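Local coordinates for putative uncharacterized protein (Chaetomium thermophilum var. thermophilum DSM 1495, PDB 5M43), which probably removes phosphate from phosphorylated tyrosine, and perhaps serine and threonine, through this dual-specificity phosphatase domain of a Yvh1 protein linked to ribosome assembly, at residues D10-G15 with I115-W120; V99-A104 with V111-A116. One frame throughout, in Å; residues are numbered along the deposited sequence.

Contact 1: residues D10-G15 with I115-W120; sequences DELFVG and IAYLLW
Asp-10, Leu-12 and Tyr-117 join strand 12-15 and the loop before it to helix 109-121 of the dual-specificity phosphatase fold. The backbones stand well apart, with Leu-12 CA 10.4 Å from Tyr-117 CA, and a long aromatic residue suits a gap of this width. Tyr-117 spans it because its ring carbon CG is anti to the backbone N (chi1 165°), which aims the ring from the helix toward the sheet.

At the far end of the ring the phenol oxygen OH lies 3.2 Å from Asp-10 OD2, at best a weak hydrogen bond. Asp-10 reaches out from the loop and Tyr-117 from the helix to meet it, and OD2 arrives at the ring edge, close to its plane, while the carboxylate itself is turned 69° from the ring. Nearer the helix the contact is apolar: methyl CD2 of Leu-12 lies 3.8 Å from Tyr-117 CE2, coming obliquely to the ring, with the two side chains alongside one another and pointing opposite ways. Replacing the tyrosine with an alanine would probably open a gap beside Leu-12 CD2 and leave Lys-121 NZ without the phenol oxygen it bonds.

The carboxylate of Asp-10 has firmer partners just beyond the helix segment, since OD2 bonds Tyr-122 OH and OD1 forms a salt bridge with Lys-121, whose NZ reaches Tyr-117 OH as well. Around this join, helix 71-83 touches Tyr-117 through Leu-82, helix 135-147 packs on Leu-118 through Trp-145 and Val-146, and strand 99-102 pairs with Phe-13 in the sheet.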
loop_
_atom_site.group_PDB
_atom_site.type_symbol
_atom_site.label_atom_id
_atom_site.label_comp_id
_atom_site.label_asym_id
_atom_site.label_seq_id
_atom_site.Cartn_x
_atom_site.Cartn_y
_atom_site.Cartn_z
ATOM N N ASP A 10 7.902 -9.201 -2.773
ATOM C CA ASP A 10 8.278 -7.852 -2.394
ATOM C C ASP A 10 8.352 -7.752 -0.887
ATOM O O ASP A 10 7.455 -8.228 -0.185
ATOM C CB ASP A 10 7.214 -6.827 -2.882
ATOM C CG ASP A 10 7.031 -6.854 -4.403
ATOM O OD1 ASP A 10 8.049 -6.818 -5.134
ATOM O OD2 ASP A 10 5.870 -6.990 -4.826
ATOM N N GLU A 11 9.304 -6.969 -0.399
ATOM C CA GLU A 11 9.373 -6.746 1.053
ATOM C C GLU A 11 8.491 -5.545 1.378
ATOM O O GLU A 11 8.939 -4.421 1.656
ATOM C CB GLU A 11 10.806 -6.537 1.521
ATOM C CG GLU A 11 11.745 -7.790 1.302
ATOM C CD GLU A 11 11.167 -9.022 2.045
ATOM O OE1 GLU A 11 11.228 -10.132 1.503
ATOM O OE2 GLU A 11 10.630 -8.876 3.129
ATOM N N LEU A 12 7.197 -5.835 1.418
ATOM C CA LEU A 12 6.118 -4.868 1.495
ATOM C C LEU A 12 5.287 -5.273 2.713
ATOM O O LEU A 12 4.838 -6.430 2.790
ATOM C CB LEU A 12 5.307 -4.953 0.212
ATOM C CG LEU A 12 4.043 -4.061 0.153
ATOM C CD1 LEU A 12 4.477 -2.591 0.324
ATOM C CD2 LEU A 12 3.364 -4.256 -1.197
ATOM N N PHE A 13 5.007 -4.289 3.579
ATOM C CA PHE A 13 4.322 -4.534 4.850
ATOM C C PHE A 13 3.133 -3.619 4.980
ATOM O O PHE A 13 3.103 -2.524 4.411
ATOM C CB PHE A 13 5.281 -4.285 6.049
ATOM C CG PHE A 13 6.356 -5.341 6.170
ATOM C CD1 PHE A 13 7.478 -5.369 5.310
ATOM C CD2 PHE A 13 6.240 -6.346 7.148
ATOM C CE1 PHE A 13 8.464 -6.371 5.409
ATOM C CE2 PHE A 13 7.248 -7.360 7.242
ATOM C CZ PHE A 13 8.312 -7.369 6.392
ATOM N N VAL A 14 2.167 -4.047 5.796
ATOM C CA VAL A 14 0.947 -3.254 6.033
ATOM C C VAL A 14 0.613 -3.337 7.519
ATOM O O VAL A 14 0.834 -4.365 8.187
ATOM C CB VAL A 14 -0.212 -3.798 5.181
ATOM C CG1 VAL A 14 -0.615 -5.190 5.583
ATOM C CG2 VAL A 14 -1.487 -2.906 5.307
ATOM N N GLY A 15 0.041 -2.261 8.022
ATOM C CA GLY A 15 -0.359 -2.251 9.417
ATOM C C GLY A 15 -1.063 -0.979 9.789
ATOM O O GLY A 15 -1.370 -0.150 8.931
ATOM N N ILE A 115 -3.343 -2.613 -2.599
ATOM C CA ILE A 115 -4.036 -3.226 -3.718
ATOM C C ILE A 115 -3.736 -2.455 -5.007
ATOM O O ILE A 115 -3.542 -3.055 -6.067
ATOM C CB ILE A 115 -5.541 -3.323 -3.428
ATOM C CG1 ILE A 115 -5.781 -4.376 -2.321
ATOM C CG2 ILE A 115 -6.321 -3.612 -4.731
ATOM C CD1 ILE A 115 -7.273 -4.327 -1.955
ATOM N N ALA A 116 -3.745 -1.107 -4.947
ATOM C CA ALA A 116 -3.441 -0.344 -6.157
ATOM C C ALA A 116 -2.075 -0.710 -6.720
ATOM O O ALA A 116 -1.907 -0.801 -7.943
ATOM C CB ALA A 116 -3.484 1.156 -5.857
ATOM N N TYR A 117 -1.093 -0.886 -5.833
ATOM C CA TYR A 117 0.236 -1.288 -6.273
ATOM C C TYR A 117 0.207 -2.699 -6.848
ATOM O O TYR A 117 0.796 -2.951 -7.916
ATOM C CB TYR A 117 1.183 -1.160 -5.082
ATOM C CG TYR A 117 2.496 -1.903 -5.321
ATOM C CD1 TYR A 117 3.514 -1.346 -6.031
ATOM C CD2 TYR A 117 2.670 -3.177 -4.795
ATOM C CE1 TYR A 117 4.706 -2.066 -6.255
ATOM C CE2 TYR A 117 3.847 -3.904 -4.961
ATOM C CZ TYR A 117 4.893 -3.313 -5.658
ATOM O OH TYR A 117 6.058 -4.020 -5.908
ATOM N N LEU A 118 -0.489 -3.636 -6.161
ATOM C CA LEU A 118 -0.504 -5.024 -6.643
ATOM C C LEU A 118 -1.181 -5.138 -8.010
ATOM O O LEU A 118 -0.738 -5.906 -8.878
ATOM C CB LEU A 118 -1.217 -5.949 -5.649
ATOM C CG LEU A 118 -0.585 -6.134 -4.267
ATOM C CD1 LEU A 118 -1.543 -6.984 -3.404
ATOM C CD2 LEU A 118 0.750 -6.914 -4.503
ATOM N N LEU A 119 -2.293 -4.413 -8.218
ATOM C CA LEU A 119 -2.967 -4.431 -9.517
ATOM C C LEU A 119 -2.084 -3.849 -10.616
ATOM O O LEU A 119 -2.096 -4.309 -11.767
ATOM C CB LEU A 119 -4.270 -3.596 -9.444
ATOM C CG LEU A 119 -5.303 -4.236 -8.507
ATOM C CD1 LEU A 119 -6.481 -3.206 -8.386
ATOM C CD2 LEU A 119 -5.809 -5.545 -9.075
ATOM N N TRP A 120 -1.300 -2.837 -10.257
ATOM C CA TRP A 120 -0.423 -2.180 -11.233
ATOM C C TRP A 120 0.780 -3.055 -11.564
ATOM O O TRP A 120 1.221 -3.111 -12.724
ATOM C CB TRP A 120 0.042 -0.849 -10.629
ATOM C CG TRP A 120 1.137 -0.222 -11.403
ATOM C CD1 TRP A 120 1.013 0.535 -12.545
ATOM C CD2 TRP A 120 2.558 -0.287 -11.105
ATOM N NE1 TRP A 120 2.280 0.902 -13.013
ATOM C CE2 TRP A 120 3.230 0.427 -12.119
ATOM C CE3 TRP A 120 3.318 -0.879 -10.084
ATOM C CZ2 TRP A 120 4.614 0.583 -12.121
ATOM C CZ3 TRP A 120 4.701 -0.730 -10.104
ATOM C CH2 TRP A 120 5.346 -0.032 -11.137
#

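Contact 2: residues V99-A104 with V111-A116; sequences VLVHCA and VTAIIA. With NO3 (nitrate ion), chain B.
Val-101 meets Ala-113 and Ile-114 where the last strand before the phosphate-binding loop packs on the helix that follows it. Between them lies the P-loop, the HCxxGxxR signature of the protein tyrosine phosphatases, running here from His-102 and Cys-103 to Arg-109.

The strand-helix interface itself is wholly apolar and carries no hydrogen bond. Its backbones come close, Val-101 CA lying 7.3 Å from Ile-114 CA, so a small residue, Ala-113, suits the place where Val-101 CG1 meets the helix. Val-101 puts its CG1 anti to the backbone N (chi1 -178°), which brings that methyl 3.9 Å from the CB of Ala-113. Ile-114 instead runs alongside the valine in the opposite direction, its CG1 4.0 Å from Val-101 CB, with CD1 reaching the same CB. Beta-branched valine offers a methyl to one partner and its branching carbon to the other.

Hydrogen bonding belongs to the turn out of the strand. The side chain of His-102 leaves the strand away from the helix, and its ND1 donates to the carbonyl O of Cys-103 at 2.9 Å, almost within the ring plane and at a fairly straight 161°. Ser-36 OG holds NE2, so bonds at both nitrogens fix the turn of the ring.

The nitrate, probably from the crystallisation liquor, occupies the place expected for a substrate phosphate, held by Arg-109 NE and the backbone N atoms of Met-105, Lys-107 and Ser-108, with a weak bond from Ala-104 N. Cys-103, at the position of the nucleophile in this family, sets its SG over the flat face of the ion, 3.2 Å from the nitrate N.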
loop_
_atom_site.group_PDB
_atom_site.type_symbol
_atom_site.label_atom_id
_atom_site.label_comp_id
_atom_site.label_asym_id
_atom_site.label_seq_id
_atom_site.Cartn_x
_atom_site.Cartn_y
_atom_site.Cartn_z
ATOM N N VAL A 99 9.340 -1.479 2.434
ATOM C CA VAL A 99 8.284 -0.486 2.497
ATOM C C VAL A 99 7.156 -0.920 3.425
ATOM O O VAL A 99 6.579 -2.008 3.245
ATOM C CB VAL A 99 7.673 -0.222 1.120
ATOM C CG1 VAL A 99 6.526 0.843 1.221
ATOM C CG2 VAL A 99 8.747 0.246 0.121
ATOM N N LEU A 100 6.818 -0.055 4.385
ATOM C CA LEU A 100 5.609 -0.205 5.214
ATOM C C LEU A 100 4.573 0.772 4.686
ATOM O O LEU A 100 4.888 1.954 4.541
ATOM C CB LEU A 100 5.881 0.116 6.684
ATOM C CG LEU A 100 4.623 0.308 7.547
ATOM C CD1 LEU A 100 3.829 -1.039 7.664
ATOM C CD2 LEU A 100 5.083 0.798 8.958
ATOM N N VAL A 101 3.350 0.287 4.469
ATOM C CA VAL A 101 2.208 1.141 4.171
ATOM C C VAL A 101 1.292 1.008 5.376
ATOM O O VAL A 101 0.874 -0.106 5.726
ATOM C CB VAL A 101 1.495 0.732 2.874
ATOM C CG1 VAL A 101 0.282 1.736 2.570
ATOM C CG2 VAL A 101 2.473 0.702 1.666
ATOM N N HIS A 102 0.955 2.120 6.018
ATOM C CA HIS A 102 0.057 1.984 7.168
ATOM C C HIS A 102 -1.061 3.026 7.137
ATOM O O HIS A 102 -0.983 4.048 6.451
ATOM C CB HIS A 102 0.806 2.142 8.545
ATOM C CG HIS A 102 1.037 3.579 8.907
ATOM N ND1 HIS A 102 0.158 4.300 9.698
ATOM C CD2 HIS A 102 2.036 4.443 8.561
ATOM C CE1 HIS A 102 0.603 5.532 9.818
ATOM N NE2 HIS A 102 1.743 5.640 9.162
ATOM N N CYS A 103 -2.069 2.813 7.985
ATOM C CA CYS A 103 -3.107 3.836 8.179
ATOM C C CYS A 103 -3.492 3.808 9.655
ATOM O O CYS A 103 -2.596 3.651 10.492
ATOM C CB CYS A 103 -4.330 3.613 7.265
ATOM S SG CYS A 103 -5.105 1.968 7.307
ATOM N N ALA A 104 -4.772 3.868 9.977
ATOM C CA ALA A 104 -5.104 3.733 11.417
ATOM C C ALA A 104 -5.240 2.275 11.812
ATOM O O ALA A 104 -4.605 1.823 12.772
ATOM C CB ALA A 104 -6.374 4.532 11.766
ATOM N N VAL A 111 -4.634 -0.641 2.929
ATOM C CA VAL A 111 -4.894 -1.806 2.100
ATOM C C VAL A 111 -5.244 -1.358 0.692
ATOM O O VAL A 111 -4.887 -2.023 -0.287
ATOM C CB VAL A 111 -6.015 -2.654 2.743
ATOM C CG1 VAL A 111 -6.538 -3.779 1.847
ATOM C CG2 VAL A 111 -5.471 -3.316 4.028
ATOM N N THR A 112 -6.041 -0.276 0.578
ATOM C CA THR A 112 -6.337 0.243 -0.757
ATOM C C THR A 112 -5.070 0.628 -1.505
ATOM O O THR A 112 -4.914 0.330 -2.706
ATOM C CB THR A 112 -7.290 1.438 -0.614
ATOM O OG1 THR A 112 -8.529 0.990 -0.057
ATOM C CG2 THR A 112 -7.528 2.102 -2.031
ATOM N N ALA A 113 -4.145 1.291 -0.812
ATOM C CA ALA A 113 -2.874 1.641 -1.459
ATOM C C ALA A 113 -2.106 0.407 -1.907
ATOM O O ALA A 113 -1.539 0.404 -3.016
ATOM C CB ALA A 113 -2.036 2.481 -0.484
ATOM N N ILE A 114 -2.076 -0.634 -1.071
ATOM C CA ILE A 114 -1.338 -1.853 -1.438
ATOM C C ILE A 114 -2.004 -2.524 -2.615
ATOM O O ILE A 114 -1.331 -2.978 -3.534
ATOM C CB ILE A 114 -1.251 -2.787 -0.230
ATOM C CG1 ILE A 114 -0.217 -2.149 0.705
ATOM C CG2 ILE A 114 -0.921 -4.254 -0.704
ATOM C CD1 ILE A 114 0.077 -2.927 1.899
ATOM N N ILE A 115 -3.343 -2.613 -2.599
ATOM C CA ILE A 115 -4.036 -3.226 -3.718
ATOM C C ILE A 115 -3.736 -2.455 -5.007
ATOM O O ILE A 115 -3.542 -3.055 -6.067
ATOM C CB ILE A 115 -5.541 -3.323 -3.428
ATOM C CG1 ILE A 115 -5.781 -4.376 -2.321
ATOM C CG2 ILE A 115 -6.321 -3.612 -4.731
ATOM C CD1 ILE A 115 -7.273 -4.327 -1.955
ATOM N N ALA A 116 -3.745 -1.107 -4.947
ATOM C CA ALA A 116 -3.441 -0.344 -6.157
ATOM C C ALA A 116 -2.075 -0.710 -6.720
ATOM O O ALA A 116 -1.907 -0.801 -7.943
ATOM C CB ALA A 116 -3.484 1.156 -5.857
HETATM N N NO3 B . -8.128 2.419 8.192
HETATM O O1 NO3 B . -8.143 1.158 8.205
HETATM O O2 NO3 B . -7.738 3.060 9.201
HETATM O O3 NO3 B . -8.341 3.016 7.099
#

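Contacts 1 and 2 lie about 7 Å apart, centre to centre, and join two neighbouring parallel strands to successive turns of one helix, 109-121, with Ile-115 and Ala-116 common to both. The strands are probably hydrogen-bonded through Phe-13, whose N lies 2.8 Å from Val-99 O and whose O lies 2.8 Å from Val-101 N. Side chains knit the two contacts as well: Val-14 CB packs 3.4 Å from Ile-114 CD1, and Leu-12 touches Val-101. Their relation to the anion site differs. Contact 2 leads directly into the phosphate-binding loop, whereas the polar end of contact 1 is remote, Tyr-117 OH being 21.0 Å from the nitrate N.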